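Local coordinates for STING-associated CdnE c-di-GMP synthase (Flavobacteriaceae, PDB 6WT8), which probably makes the second messenger c-di-GMP from GTP, as the nucleotidyltransferase of a CBASS defence system that signals through a bacterial STING receptor, at residues D46-I51 with L296-L301; D86-G91 with V108-K113; I137-K142 with K210-S215; G274-F279 with I341-L346. All coordinates share one frame; numbering follows the deposited sequence.

Interaction 1: residues D46-I51 with L296-L301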
loop_
_atom_site.group_PDB
_atom_site.type_symbol
_atom_site.label_atom_id
_atom_site.label_comp_id
_atom_site.label_asym_id
_atom_site.label_seq_id
_atom_site.Cartn_x
_atom_site.Cartn_y
_atom_site.Cartn_z
ATOM N N ASP A 46 29.200 -3.541 5.208
ATOM C CA ASP A 46 28.250 -2.511 5.612
ATOM C C ASP A 46 27.202 -2.273 4.533
ATOM O O ASP A 46 26.016 -2.120 4.855
ATOM C CB ASP A 46 28.946 -1.183 5.944
ATOM C CG ASP A 46 29.707 -1.217 7.280
ATOM O OD1 ASP A 46 29.591 -2.211 8.040
ATOM O OD2 ASP A 46 30.424 -0.227 7.568
ATOM N N VAL A 47 27.605 -2.277 3.251
ATOM C CA VAL A 47 26.607 -2.019 2.194
ATOM C C VAL A 47 25.563 -3.134 2.161
ATOM O O VAL A 47 24.349 -2.876 2.036
ATOM C CB VAL A 47 27.287 -1.822 0.816
ATOM C CG1 VAL A 47 28.229 -2.961 0.401
ATOM C CG2 VAL A 47 26.239 -1.583 -0.284
ATOM N N SER A 48 26.009 -4.381 2.312
ATOM C CA SER A 48 25.064 -5.505 2.347
ATOM C C SER A 48 24.134 -5.413 3.552
ATOM O O SER A 48 22.931 -5.690 3.445
ATOM C CB SER A 48 25.813 -6.824 2.389
ATOM O OG SER A 48 24.865 -7.833 2.693
ATOM N N ILE A 49 24.672 -5.083 4.730
ATOM C CA ILE A 49 23.792 -4.956 5.898
ATOM C C ILE A 49 22.751 -3.862 5.692
ATOM O O ILE A 49 21.571 -4.007 6.059
ATOM C CB ILE A 49 24.643 -4.709 7.156
ATOM C CG1 ILE A 49 25.495 -5.937 7.412
ATOM C CG2 ILE A 49 23.777 -4.425 8.346
ATOM C CD1 ILE A 49 26.594 -5.624 8.446
ATOM N N TYR A 50 23.170 -2.738 5.116
ATOM C CA TYR A 50 22.206 -1.688 4.804
ATOM C C TYR A 50 21.106 -2.211 3.886
ATOM O O TYR A 50 19.922 -1.911 4.092
ATOM C CB TYR A 50 22.923 -0.516 4.142
ATOM C CG TYR A 50 21.991 0.566 3.622
ATOM C CD1 TYR A 50 21.146 1.259 4.481
ATOM C CD2 TYR A 50 21.966 0.868 2.271
ATOM C CE1 TYR A 50 20.241 2.297 3.997
ATOM C CE2 TYR A 50 21.089 1.894 1.781
ATOM C CZ TYR A 50 20.254 2.574 2.643
ATOM O OH TYR A 50 19.386 3.596 2.226
ATOM N N ILE A 51 21.504 -2.888 2.818
ATOM C CA ILE A 51 20.501 -3.451 1.894
ATOM C C ILE A 51 19.557 -4.407 2.629
ATOM O O ILE A 51 18.314 -4.328 2.483
ATOM C CB ILE A 51 21.207 -4.162 0.733
ATOM C CG1 ILE A 51 21.986 -3.158 -0.113
ATOM C CG2 ILE A 51 20.194 -4.965 -0.106
ATOM C CD1 ILE A 51 23.002 -3.822 -1.039
ATOM N N LEU A 296 16.396 -14.948 -7.715
ATOM C CA LEU A 296 17.651 -14.238 -7.480
ATOM C C LEU A 296 17.931 -14.085 -5.987
ATOM O O LEU A 296 17.019 -13.855 -5.179
ATOM C CB LEU A 296 17.591 -12.839 -8.096
ATOM C CG LEU A 296 17.666 -12.825 -9.635
ATOM C CD1 LEU A 296 17.667 -11.355 -10.052
ATOM C CD2 LEU A 296 18.913 -13.462 -10.128
ATOM N N HIS A 297 19.221 -14.120 -5.651
ATOM C CA HIS A 297 19.683 -13.733 -4.330
ATOM C C HIS A 297 19.378 -12.257 -4.081
ATOM O O HIS A 297 19.318 -11.431 -5.007
ATOM C CB HIS A 297 21.177 -13.983 -4.291
ATOM C CG HIS A 297 21.857 -13.627 -2.988
ATOM N ND1 HIS A 297 22.463 -12.396 -2.758
ATOM C CD2 HIS A 297 22.155 -14.406 -1.915
ATOM C CE1 HIS A 297 23.033 -12.415 -1.568
ATOM N NE2 HIS A 297 22.875 -13.625 -1.041
ATOM N N TYR A 298 19.185 -11.891 -2.800
ATOM C CA TYR A 298 18.715 -10.523 -2.509
ATOM C C TYR A 298 19.653 -9.427 -3.033
ATOM O O TYR A 298 19.158 -8.385 -3.472
ATOM C CB TYR A 298 18.458 -10.346 -0.999
ATOM C CG TYR A 298 19.698 -10.215 -0.134
ATOM C CD1 TYR A 298 20.410 -11.352 0.306
ATOM C CD2 TYR A 298 20.222 -8.962 0.178
ATOM C CE1 TYR A 298 21.583 -11.216 1.057
ATOM C CE2 TYR A 298 21.394 -8.825 0.916
ATOM C CZ TYR A 298 22.061 -9.936 1.362
ATOM O OH TYR A 298 23.237 -9.807 2.086
ATOM N N LEU A 299 20.975 -9.654 -3.052
ATOM C CA LEU A 299 21.874 -8.599 -3.547
ATOM C C LEU A 299 21.658 -8.381 -5.034
ATOM O O LEU A 299 21.814 -7.263 -5.523
ATOM C CB LEU A 299 23.351 -8.945 -3.270
ATOM C CG LEU A 299 23.752 -8.895 -1.765
ATOM C CD1 LEU A 299 25.145 -9.397 -1.614
ATOM C CD2 LEU A 299 23.670 -7.475 -1.191
ATOM N N ASP A 300 21.332 -9.445 -5.773
ATOM C CA ASP A 300 21.137 -9.286 -7.204
ATOM C C ASP A 300 19.846 -8.542 -7.514
ATOM O O ASP A 300 19.703 -8.048 -8.638
ATOM C CB ASP A 300 21.143 -10.660 -7.895
ATOM C CG ASP A 300 22.531 -11.341 -7.842
ATOM O OD1 ASP A 300 23.532 -10.667 -7.563
ATOM O OD2 ASP A 300 22.648 -12.568 -8.080
ATOM N N LEU A 301 18.917 -8.417 -6.548
ATOM C CA LEU A 301 17.730 -7.603 -6.776
ATOM C C LEU A 301 18.064 -6.142 -6.951
ATOM O O LEU A 301 17.257 -5.399 -7.552
ATOM C CB LEU A 301 16.729 -7.734 -5.622
ATOM C CG LEU A 301 16.216 -9.148 -5.406
ATOM C CD1 LEU A 301 15.319 -9.201 -4.155
ATOM C CD2 LEU A 301 15.457 -9.682 -6.623
#

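Interaction 2: residues D86-G91 with V108-K113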
loop_
_atom_site.group_PDB
_atom_site.type_symbol
_atom_site.label_atom_id
_atom_site.label_comp_id
_atom_site.label_asym_id
_atom_site.label_seq_id
_atom_site.Cartn_x
_atom_site.Cartn_y
_atom_site.Cartn_z
ATOM N N ASP A 86 -19.764 -2.166 7.555
ATOM C CA ASP A 86 -18.686 -3.150 7.575
ATOM C C ASP A 86 -17.377 -2.521 8.018
ATOM O O ASP A 86 -17.134 -1.330 7.809
ATOM C CB ASP A 86 -18.444 -3.710 6.183
ATOM C CG ASP A 86 -19.627 -4.504 5.630
ATOM O OD1 ASP A 86 -20.484 -5.031 6.390
ATOM O OD2 ASP A 86 -19.640 -4.668 4.376
ATOM N N PHE A 87 -16.506 -3.329 8.588
ATOM C CA PHE A 87 -15.200 -2.840 9.004
ATOM C C PHE A 87 -14.107 -3.484 8.193
ATOM O O PHE A 87 -14.058 -4.713 8.067
ATOM C CB PHE A 87 -14.951 -3.118 10.485
ATOM C CG PHE A 87 -15.909 -2.378 11.396
ATOM C CD1 PHE A 87 -15.665 -1.026 11.660
ATOM C CD2 PHE A 87 -17.053 -2.993 11.950
ATOM C CE1 PHE A 87 -16.543 -0.296 12.439
ATOM C CE2 PHE A 87 -17.917 -2.264 12.728
ATOM C CZ PHE A 87 -17.662 -0.916 12.949
ATOM N N GLU A 88 -13.179 -2.654 7.737
ATOM C CA GLU A 88 -12.028 -3.119 6.982
ATOM C C GLU A 88 -10.806 -2.312 7.402
ATOM O O GLU A 88 -10.826 -1.555 8.374
ATOM C CB GLU A 88 -12.283 -2.963 5.475
ATOM C CG GLU A 88 -13.466 -3.791 4.925
ATOM C CD GLU A 88 -13.258 -5.314 5.002
ATOM O OE1 GLU A 88 -12.114 -5.821 5.166
ATOM O OE2 GLU A 88 -14.293 -6.004 4.887
ATOM N N ARG A 89 -9.666 -2.552 6.722
ATOM C CA ARG A 89 -8.422 -1.864 7.024
ATOM C C ARG A 89 -7.761 -1.424 5.736
ATOM O O ARG A 89 -7.925 -2.054 4.693
ATOM C CB ARG A 89 -7.421 -2.795 7.756
ATOM C CG ARG A 89 -7.907 -3.375 9.095
ATOM C CD ARG A 89 -8.084 -2.292 10.136
ATOM N NE ARG A 89 -8.433 -2.972 11.392
ATOM C CZ ARG A 89 -9.698 -3.214 11.791
ATOM N NH1 ARG A 89 -10.713 -2.773 11.057
ATOM N NH2 ARG A 89 -9.939 -3.897 12.925
ATOM N N GLN A 90 -6.958 -0.359 5.802
ATOM C CA GLN A 90 -6.183 0.040 4.626
ATOM C C GLN A 90 -4.845 0.568 5.074
ATOM O O GLN A 90 -4.607 0.819 6.261
ATOM C CB GLN A 90 -6.860 1.111 3.773
ATOM C CG GLN A 90 -7.123 2.458 4.514
ATOM C CD GLN A 90 -7.687 3.540 3.642
ATOM O OE1 GLN A 90 -8.275 3.288 2.589
ATOM N NE2 GLN A 90 -7.488 4.788 4.074
ATOM N N GLY A 91 -3.962 0.714 4.082
ATOM C CA GLY A 91 -2.637 1.264 4.392
ATOM C C GLY A 91 -1.504 0.269 4.103
ATOM O O GLY A 91 -1.711 -0.922 4.013
ATOM N N VAL A 108 -11.294 1.335 8.487
ATOM C CA VAL A 108 -12.292 1.846 7.554
ATOM C C VAL A 108 -13.640 1.292 7.968
ATOM O O VAL A 108 -13.807 0.062 8.083
ATOM C CB VAL A 108 -11.964 1.430 6.105
ATOM C CG1 VAL A 108 -12.881 2.192 5.144
ATOM C CG2 VAL A 108 -10.543 1.782 5.780
ATOM N N GLN A 109 -14.630 2.156 8.154
ATOM C CA GLN A 109 -15.999 1.705 8.391
ATOM C C GLN A 109 -16.843 2.140 7.203
ATOM O O GLN A 109 -16.749 3.286 6.757
ATOM C CB GLN A 109 -16.532 2.197 9.719
ATOM C CG GLN A 109 -16.640 3.698 9.821
ATOM C CD GLN A 109 -17.112 4.128 11.208
ATOM O OE1 GLN A 109 -17.607 3.327 12.028
ATOM N NE2 GLN A 109 -16.975 5.417 11.463
ATOM N N ILE A 110 -17.551 1.195 6.582
ATOM C CA ILE A 110 -18.173 1.398 5.286
ATOM C C ILE A 110 -19.657 1.135 5.455
ATOM O O ILE A 110 -20.058 0.016 5.813
ATOM C CB ILE A 110 -17.545 0.435 4.249
ATOM C CG1 ILE A 110 -16.012 0.513 4.288
ATOM C CG2 ILE A 110 -18.073 0.814 2.893
ATOM C CD1 ILE A 110 -15.303 -0.708 3.599
ATOM N N THR A 111 -20.501 2.132 5.169
ATOM C CA THR A 111 -21.929 1.880 5.262
ATOM C C THR A 111 -22.323 0.755 4.304
ATOM O O THR A 111 -21.770 0.642 3.203
ATOM C CB THR A 111 -22.690 3.157 4.943
ATOM O OG1 THR A 111 -22.273 3.690 3.667
ATOM C CG2 THR A 111 -22.482 4.146 6.067
ATOM N N ASN A 112 -23.198 -0.156 4.764
ATOM C CA ASN A 112 -23.382 -1.404 4.011
ATOM C C ASN A 112 -24.844 -1.653 3.640
ATOM O O ASN A 112 -25.160 -2.777 3.224
ATOM C CB ASN A 112 -22.810 -2.609 4.794
ATOM C CG ASN A 112 -23.531 -2.835 6.129
ATOM O OD1 ASN A 112 -24.583 -2.232 6.397
ATOM N ND2 ASN A 112 -22.969 -3.706 6.964
ATOM N N LYS A 113 -25.705 -0.659 3.786
ATOM C CA LYS A 113 -27.126 -0.706 3.412
ATOM C C LYS A 113 -27.387 -0.327 1.972
ATOM O O LYS A 113 -28.456 -0.658 1.432
ATOM C CB LYS A 113 -27.932 0.301 4.208
ATOM C CG LYS A 113 -27.912 0.131 5.670
ATOM C CD LYS A 113 -28.421 -1.216 6.023
ATOM C CE LYS A 113 -29.139 -1.148 7.349
ATOM N NZ LYS A 113 -28.967 -2.468 8.015
#

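Interaction 3: residues I137-K142 with K210-S215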
loop_
_atom_site.group_PDB
_atom_site.type_symbol
_atom_site.label_atom_id
_atom_site.label_comp_id
_atom_site.label_asym_id
_atom_site.label_seq_id
_atom_site.Cartn_x
_atom_site.Cartn_y
_atom_site.Cartn_z
ATOM N N ILE A 137 -21.625 -13.267 -16.642
ATOM C CA ILE A 137 -23.005 -12.902 -16.945
ATOM C C ILE A 137 -23.903 -13.138 -15.744
ATOM O O ILE A 137 -24.697 -12.276 -15.354
ATOM C CB ILE A 137 -23.518 -13.689 -18.157
ATOM C CG1 ILE A 137 -22.638 -13.412 -19.393
ATOM C CG2 ILE A 137 -24.986 -13.356 -18.365
ATOM C CD1 ILE A 137 -22.901 -14.341 -20.593
ATOM N N LEU A 138 -23.754 -14.295 -15.102
ATOM C CA LEU A 138 -24.620 -14.594 -13.965
ATOM C C LEU A 138 -24.384 -13.622 -12.809
ATOM O O LEU A 138 -25.337 -13.174 -12.154
ATOM C CB LEU A 138 -24.386 -16.032 -13.528
ATOM C CG LEU A 138 -24.932 -16.970 -14.620
ATOM C CD1 LEU A 138 -24.606 -18.437 -14.350
ATOM C CD2 LEU A 138 -26.438 -16.766 -14.869
ATOM N N ASN A 139 -23.117 -13.279 -12.547
ATOM C CA ASN A 139 -22.808 -12.340 -11.480
ATOM C C ASN A 139 -23.404 -10.972 -11.771
ATOM O O ASN A 139 -24.030 -10.348 -10.902
ATOM C CB ASN A 139 -21.292 -12.246 -11.299
ATOM C CG ASN A 139 -20.729 -13.439 -10.613
ATOM O OD1 ASN A 139 -21.461 -14.172 -9.957
ATOM N ND2 ASN A 139 -19.429 -13.665 -10.763
ATOM N N LEU A 140 -23.217 -10.487 -12.996
ATOM C CA LEU A 140 -23.753 -9.179 -13.354
ATOM C C LEU A 140 -25.259 -9.160 -13.248
ATOM O O LEU A 140 -25.846 -8.184 -12.760
ATOM C CB LEU A 140 -23.337 -8.826 -14.787
ATOM C CG LEU A 140 -21.874 -8.430 -14.955
ATOM C CD1 LEU A 140 -21.535 -8.403 -16.451
ATOM C CD2 LEU A 140 -21.527 -7.082 -14.364
ATOM N N LYS A 141 -25.897 -10.231 -13.711
ATOM C CA LYS A 141 -27.355 -10.296 -13.710
ATOM C C LYS A 141 -27.880 -10.208 -12.286
ATOM O O LYS A 141 -28.877 -9.510 -12.022
ATOM C CB LYS A 141 -27.818 -11.586 -14.404
ATOM C CG LYS A 141 -29.314 -11.660 -14.633
ATOM C CD LYS A 141 -29.697 -12.902 -15.448
ATOM C CE LYS A 141 -29.532 -14.182 -14.638
ATOM N NZ LYS A 141 -29.841 -15.397 -15.437
ATOM N N LYS A 142 -27.197 -10.862 -11.342
ATOM C CA LYS A 142 -27.677 -10.809 -9.960
ATOM C C LYS A 142 -27.552 -9.407 -9.386
ATOM O O LYS A 142 -28.418 -8.969 -8.622
ATOM C CB LYS A 142 -26.936 -11.816 -9.086
ATOM C CG LYS A 142 -27.284 -13.251 -9.365
ATOM C CD LYS A 142 -26.491 -14.200 -8.454
ATOM C CE LYS A 142 -26.788 -15.673 -8.777
ATOM N NZ LYS A 142 -26.805 -16.559 -7.564
ATOM N N LYS A 210 -18.657 -8.214 -12.035
ATOM C CA LYS A 210 -18.427 -9.434 -12.842
ATOM C C LYS A 210 -17.902 -10.619 -12.029
ATOM O O LYS A 210 -18.034 -11.764 -12.478
ATOM C CB LYS A 210 -17.401 -9.171 -13.962
ATOM C CG LYS A 210 -17.888 -8.332 -15.119
ATOM C CD LYS A 210 -16.744 -8.026 -16.124
ATOM C CE LYS A 210 -17.355 -7.407 -17.396
ATOM N NZ LYS A 210 -16.383 -6.906 -18.431
ATOM N N THR A 211 -17.248 -10.374 -10.891
ATOM C CA THR A 211 -16.451 -11.387 -10.212
ATOM C C THR A 211 -16.894 -11.655 -8.789
ATOM O O THR A 211 -16.657 -12.764 -8.290
ATOM C CB THR A 211 -14.972 -10.949 -10.130
ATOM O OG1 THR A 211 -14.856 -9.680 -9.443
ATOM C CG2 THR A 211 -14.354 -10.813 -11.497
ATOM N N ASN A 212 -17.457 -10.653 -8.108
ATOM C CA ASN A 212 -17.694 -10.665 -6.671
ATOM C C ASN A 212 -16.418 -10.926 -5.879
ATOM O O ASN A 212 -16.487 -11.435 -4.753
ATOM C CB ASN A 212 -18.789 -11.668 -6.336
ATOM C CG ASN A 212 -20.122 -11.207 -6.901
ATOM O OD1 ASN A 212 -20.413 -9.999 -6.828
ATOM N ND2 ASN A 212 -20.918 -12.117 -7.472
ATOM N N ASP A 213 -15.270 -10.531 -6.438
ATOM C CA ASP A 213 -14.005 -10.559 -5.700
ATOM C C ASP A 213 -14.057 -9.437 -4.673
ATOM O O ASP A 213 -14.096 -8.263 -5.042
ATOM C CB ASP A 213 -12.808 -10.354 -6.633
ATOM C CG ASP A 213 -12.528 -11.519 -7.572
ATOM O OD1 ASP A 213 -12.960 -12.676 -7.296
ATOM O OD2 ASP A 213 -11.819 -11.303 -8.608
ATOM N N LYS A 214 -14.058 -9.781 -3.372
ATOM C CA LYS A 214 -14.190 -8.759 -2.336
ATOM C C LYS A 214 -13.122 -7.667 -2.447
ATOM O O LYS A 214 -13.379 -6.504 -2.152
ATOM C CB LYS A 214 -14.122 -9.463 -0.982
ATOM C CG LYS A 214 -14.301 -8.555 0.189
ATOM C CD LYS A 214 -14.194 -9.306 1.535
ATOM C CE LYS A 214 -14.140 -8.291 2.695
ATOM N NZ LYS A 214 -13.760 -8.899 4.002
ATOM N N SER A 215 -11.938 -8.022 -2.917
ATOM C CA SER A 215 -10.854 -7.060 -2.950
ATOM C C SER A 215 -11.064 -5.995 -4.012
ATOM O O SER A 215 -10.373 -4.964 -3.986
ATOM C CB SER A 215 -9.521 -7.777 -3.192
ATOM O OG SER A 215 -9.509 -8.440 -4.460
HETATM O O HOH W 1 -23.628 -11.286 -8.219
#

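Interaction 4: residues G274-F279 with I341-L346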
loop_
_atom_site.group_PDB
_atom_site.type_symbol
_atom_site.label_atom_id
_atom_site.label_comp_id
_atom_site.label_asym_id
_atom_site.label_seq_id
_atom_site.Cartn_x
_atom_site.Cartn_y
_atom_site.Cartn_z
ATOM N N GLY A 274 7.179 14.076 -2.442
ATOM C CA GLY A 274 7.412 14.584 -3.755
ATOM C C GLY A 274 6.516 13.931 -4.783
ATOM O O GLY A 274 5.366 13.582 -4.491
ATOM N N SER A 275 7.025 13.852 -6.020
ATOM C CA SER A 275 6.240 13.349 -7.134
ATOM C C SER A 275 6.120 11.831 -7.147
ATOM O O SER A 275 5.149 11.299 -7.730
ATOM C CB SER A 275 6.839 13.793 -8.459
ATOM O OG SER A 275 8.115 13.277 -8.672
ATOM N N ILE A 276 7.087 11.111 -6.560
ATOM C CA ILE A 276 7.044 9.657 -6.483
ATOM C C ILE A 276 6.745 9.311 -5.042
ATOM O O ILE A 276 7.518 9.677 -4.143
ATOM C CB ILE A 276 8.376 9.031 -6.917
ATOM C CG1 ILE A 276 8.554 9.159 -8.447
ATOM C CG2 ILE A 276 8.521 7.524 -6.501
ATOM C CD1 ILE A 276 7.617 8.321 -9.312
ATOM N N ARG A 277 5.628 8.632 -4.818
ATOM C CA ARG A 277 5.168 8.250 -3.502
ATOM C C ARG A 277 5.109 6.728 -3.395
ATOM O O ARG A 277 5.449 6.001 -4.314
ATOM C CB ARG A 277 3.783 8.831 -3.202
ATOM C CG ARG A 277 3.657 10.346 -3.440
ATOM C CD ARG A 277 4.250 11.163 -2.323
ATOM N NE ARG A 277 3.873 12.563 -2.541
ATOM C CZ ARG A 277 2.930 13.221 -1.871
ATOM N NH1 ARG A 277 2.259 12.618 -0.888
ATOM N NH2 ARG A 277 2.671 14.488 -2.182
ATOM N N SER A 278 4.664 6.262 -2.235
ATOM C CA SER A 278 4.535 4.821 -2.022
ATOM C C SER A 278 3.746 4.140 -3.141
ATOM O O SER A 278 4.181 3.091 -3.656
ATOM C CB SER A 278 3.883 4.602 -0.661
ATOM O OG SER A 278 3.713 3.230 -0.414
ATOM N N PHE A 279 2.629 4.749 -3.557
ATOM C CA PHE A 279 1.780 4.228 -4.631
ATOM C C PHE A 279 2.606 3.948 -5.888
ATOM O O PHE A 279 2.427 2.903 -6.545
ATOM C CB PHE A 279 0.684 5.324 -4.819
ATOM C CG PHE A 279 -0.203 5.201 -6.017
ATOM C CD1 PHE A 279 -1.491 4.632 -5.846
ATOM C CD2 PHE A 279 0.169 5.666 -7.251
ATOM C CE1 PHE A 279 -2.374 4.511 -6.918
ATOM C CE2 PHE A 279 -0.711 5.600 -8.326
ATOM C CZ PHE A 279 -1.975 5.002 -8.166
ATOM N N ILE A 341 12.663 13.016 -12.604
ATOM C CA ILE A 341 13.787 13.542 -11.820
ATOM C C ILE A 341 14.011 12.639 -10.610
ATOM O O ILE A 341 15.141 12.276 -10.278
ATOM C CB ILE A 341 13.539 14.990 -11.388
ATOM C CG1 ILE A 341 13.538 15.874 -12.652
ATOM C CG2 ILE A 341 14.620 15.431 -10.346
ATOM C CD1 ILE A 341 14.683 15.467 -13.719
ATOM N N GLU A 342 12.930 12.311 -9.893
ATOM C CA GLU A 342 13.094 11.480 -8.700
ATOM C C GLU A 342 13.574 10.079 -9.087
ATOM O O GLU A 342 14.415 9.497 -8.398
ATOM C CB GLU A 342 11.769 11.452 -7.930
ATOM C CG GLU A 342 11.437 12.881 -7.464
ATOM C CD GLU A 342 10.305 12.966 -6.460
ATOM O OE1 GLU A 342 9.811 11.928 -5.967
ATOM O OE2 GLU A 342 9.883 14.123 -6.180
ATOM N N ILE A 343 13.042 9.513 -10.171
ATOM C CA ILE A 343 13.523 8.196 -10.623
ATOM C C ILE A 343 15.012 8.279 -10.941
ATOM O O ILE A 343 15.775 7.361 -10.624
ATOM C CB ILE A 343 12.721 7.710 -11.851
ATOM C CG1 ILE A 343 11.226 7.626 -11.507
ATOM C CG2 ILE A 343 13.253 6.356 -12.397
ATOM C CD1 ILE A 343 10.925 6.653 -10.390
ATOM N N GLU A 344 15.450 9.363 -11.626
ATOM C CA GLU A 344 16.885 9.508 -11.927
ATOM C C GLU A 344 17.735 9.568 -10.642
ATOM O O GLU A 344 18.802 8.941 -10.571
ATOM C CB GLU A 344 17.141 10.756 -12.779
ATOM C CG GLU A 344 16.589 10.635 -14.179
ATOM C CD GLU A 344 16.585 11.946 -14.974
ATOM O OE1 GLU A 344 17.315 12.901 -14.603
ATOM O OE2 GLU A 344 15.824 12.018 -15.961
ATOM N N PHE A 345 17.321 10.330 -9.621
ATOM C CA PHE A 345 18.092 10.333 -8.374
ATOM C C PHE A 345 18.081 8.966 -7.722
ATOM O O PHE A 345 19.109 8.527 -7.160
ATOM C CB PHE A 345 17.528 11.412 -7.424
ATOM C CG PHE A 345 17.968 12.810 -7.774
ATOM C CD1 PHE A 345 19.318 13.094 -7.937
ATOM C CD2 PHE A 345 17.032 13.825 -7.923
ATOM C CE1 PHE A 345 19.711 14.419 -8.199
ATOM C CE2 PHE A 345 17.447 15.141 -8.185
ATOM C CZ PHE A 345 18.770 15.410 -8.359
ATOM N N LEU A 346 16.951 8.261 -7.770
ATOM C CA LEU A 346 16.939 6.901 -7.198
ATOM C C LEU A 346 17.883 5.985 -7.963
ATOM O O LEU A 346 18.596 5.180 -7.353
ATOM C CB LEU A 346 15.529 6.306 -7.258
ATOM C CG LEU A 346 14.516 6.919 -6.325
ATOM C CD1 LEU A 346 13.177 6.211 -6.579
ATOM C CD2 LEU A 346 14.900 6.743 -4.851
HETATM O O HOH W 2 9.060 11.929 -3.215
HETATM O O HOH W 3 9.290 15.820 -7.949
#

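Interaction 1: residues D46-I51 with L296-L301
Tyr298 reaches its phenol across to Ser48, where OH donates to OG in a short hydrogen bond of 2.6 Å. Ser48 OG lies in the plane of the ring, at its edge. This OG is also bonded to Glu43 O, so two bonds hold it. CG of Tyr298 sits between the backbone N and the carbonyl carbon (chi1 75°), which sends the ring out toward helix 46-56. Further along the same edge, Ile51 CG2 touches Tyr298 CD2 at 4.0 Å. The second branch of the isoleucine ends at Leu299: Ile51 CD1 meets Leu299 CD2 at 3.7 Å, the two side chains crossing at about a right angle. Leu299 CG lies over the rim of one face of the Tyr298 ring. Ile51 further touches Phe259 and, on helix 336-360, Ile353 and Leu357. This is a helix-to-loop contact: helix 46-56 packs against the residues leading into helix 300-314, with one buried hydroxyl-hydroxyl bond, in the helical half of this cGAS-like fold.

Interaction 2: residues D86-G91 with V108-K113
The segments 86-90 and 108-112 run antiparallel, their axes 4.7 Å apart at closest approach and 144° apart in direction, a twisted pair. Asp86 with Ile110 and Glu88 with Val108 are hydrogen-bonded pairs; Glu88 N to Val108 O is 2.8 Å. Phe87 with Gln109, between them, is a non-hydrogen-bonded pair whose CA atoms each make a CA-H...O contact, Phe87 CA to Val108 O and Gln109 CA to Asp86 O. Glu88 O takes two donors from opposite faces of its plane: Val108 N and, through a chain folded back, Arg89 NH1 at 2.9 Å. That guanidinium also bonds Asn71 and Glu74. On the Phe87 face, ring and amide lie side by side, 35° between their planes; Phe87 CE1 lies 3.7 Å from Gln109 CB, and the Gln109 amide bonds His81. On the other face, Ile110 CD1 meets Glu88 CG at 3.8 Å, Glu88 OE2 being salt-bridged to Lys214, and Val108 CG2 crosses Gln90 CG at 3.7 Å. Asn112 ND2 approaches Asp86 OD1 at 2.9 Å from above the carboxylate, along a nearly straight N-H (175°); OD2 is bonded to Tyr202. With both oxygens engaged, Asp86 is held against rotation and probably stays ionised.

Interaction 3: residues I137-K142 with K210-S215
The Asn139 amide has Lys210 O at its edge and the amide nitrogen of Asn212 over one face. The site is the end of helix 206-211, which the chain leaves at Asn212, with positive phi, through an ST turn: Thr211 OG1 accepts from Asp213 N at 3.2 Å while also bonding the carbonyl of Asp207. Asn212 ND2 stands about 3.3 Å above the plane of the Asn139 amide, and the two amides are turned 57° against each other. The edge contact is a hydrogen bond: Asn139 ND2 points to Lys210 O at 2.9 Å with a nearly straight N-H (172°), the acceptor lying in the amide plane although the donor comes from above the plane of the carbonyl. Asn139 of helix 134-146 thus bonds a backbone carbonyl in the weakly helical last turn of helix 206-211. Leu140 runs alongside the extended chain of Lys210, pointing the same way, with Leu140 CD1 at 3.9 Å from Lys210 CG. The leucine continues onto Leu122, Ala125 and Leu126 of helix 119-126, so apolar packing lies beside the polar contact. Asn212 has two links to helix 134-146: OD1 bonds the His143 ring at NE2, and ND2 donates to a water, 2.9 Å away, which itself donates to Asn139 O at the same distance of 2.9 Å.

Interaction 4: residues G274-F279 with I341-L346
This is a carboxylate-to-backbone contact: a buried glutamate near the start of helix 336-360 holds the loop that leads into helix 278-287. The chain of Glu342, extended beyond CG (chi2 -168°), carries the carboxylate to two successive peptide nitrogens. Ser275 N donates to Glu342 OE2 and Ile276 N to OE1, each at 2.9 Å. Both amides stand above the carboxylate plane, by 37° and 51°, so both donors approach obliquely from the same face. A water lies between Gly274 N, which donates to it, and Glu342 OE1, to which it probably donates. The close approach of Gly274 CA to Glu342 OE2, 3.5 Å, fits a residue without a side chain. Two amides and bound water together would be expected to stabilise the charged form of this acid. Apolar packing completes the contact: Ile276 CD1 touches Ile343 CD1 at 3.9 Å, the side chains at about a right angle, and Ile343 goes on to Leu309 and Ile313. Within the loop, Arg277 NE closes back on Gly274 O at 2.7 Å. Arg277 occupies the N-cap, and its N bonds His280 ND1, one half of a capping box; the glutamate thus anchors a pre-helical loop beside that helix start.

In the fold
From the N terminus, residues 46-51 open the longest loop, which interaction 1 closes at 296-301, joining an early helix to the helices late in the chain. Interactions 2 and 3 nest inside it, one after the other: the first pairs neighbouring strands over a short excursion, the second brings helix 134-146 to the end of helix 206-211. These two touch, through a salt bridge from Glu88 OE2 to Lys214 NZ (3.1 Å), linking the sheet to the 3-10 segment that follows helix 206-211. Interaction 4 opens at 274-279 inside the large loop but closes beyond it, so it crosses interaction 1; their centres lie 21 Å apart in the helical half, on the opposite side of the chain's centre from interactions 2 and 3.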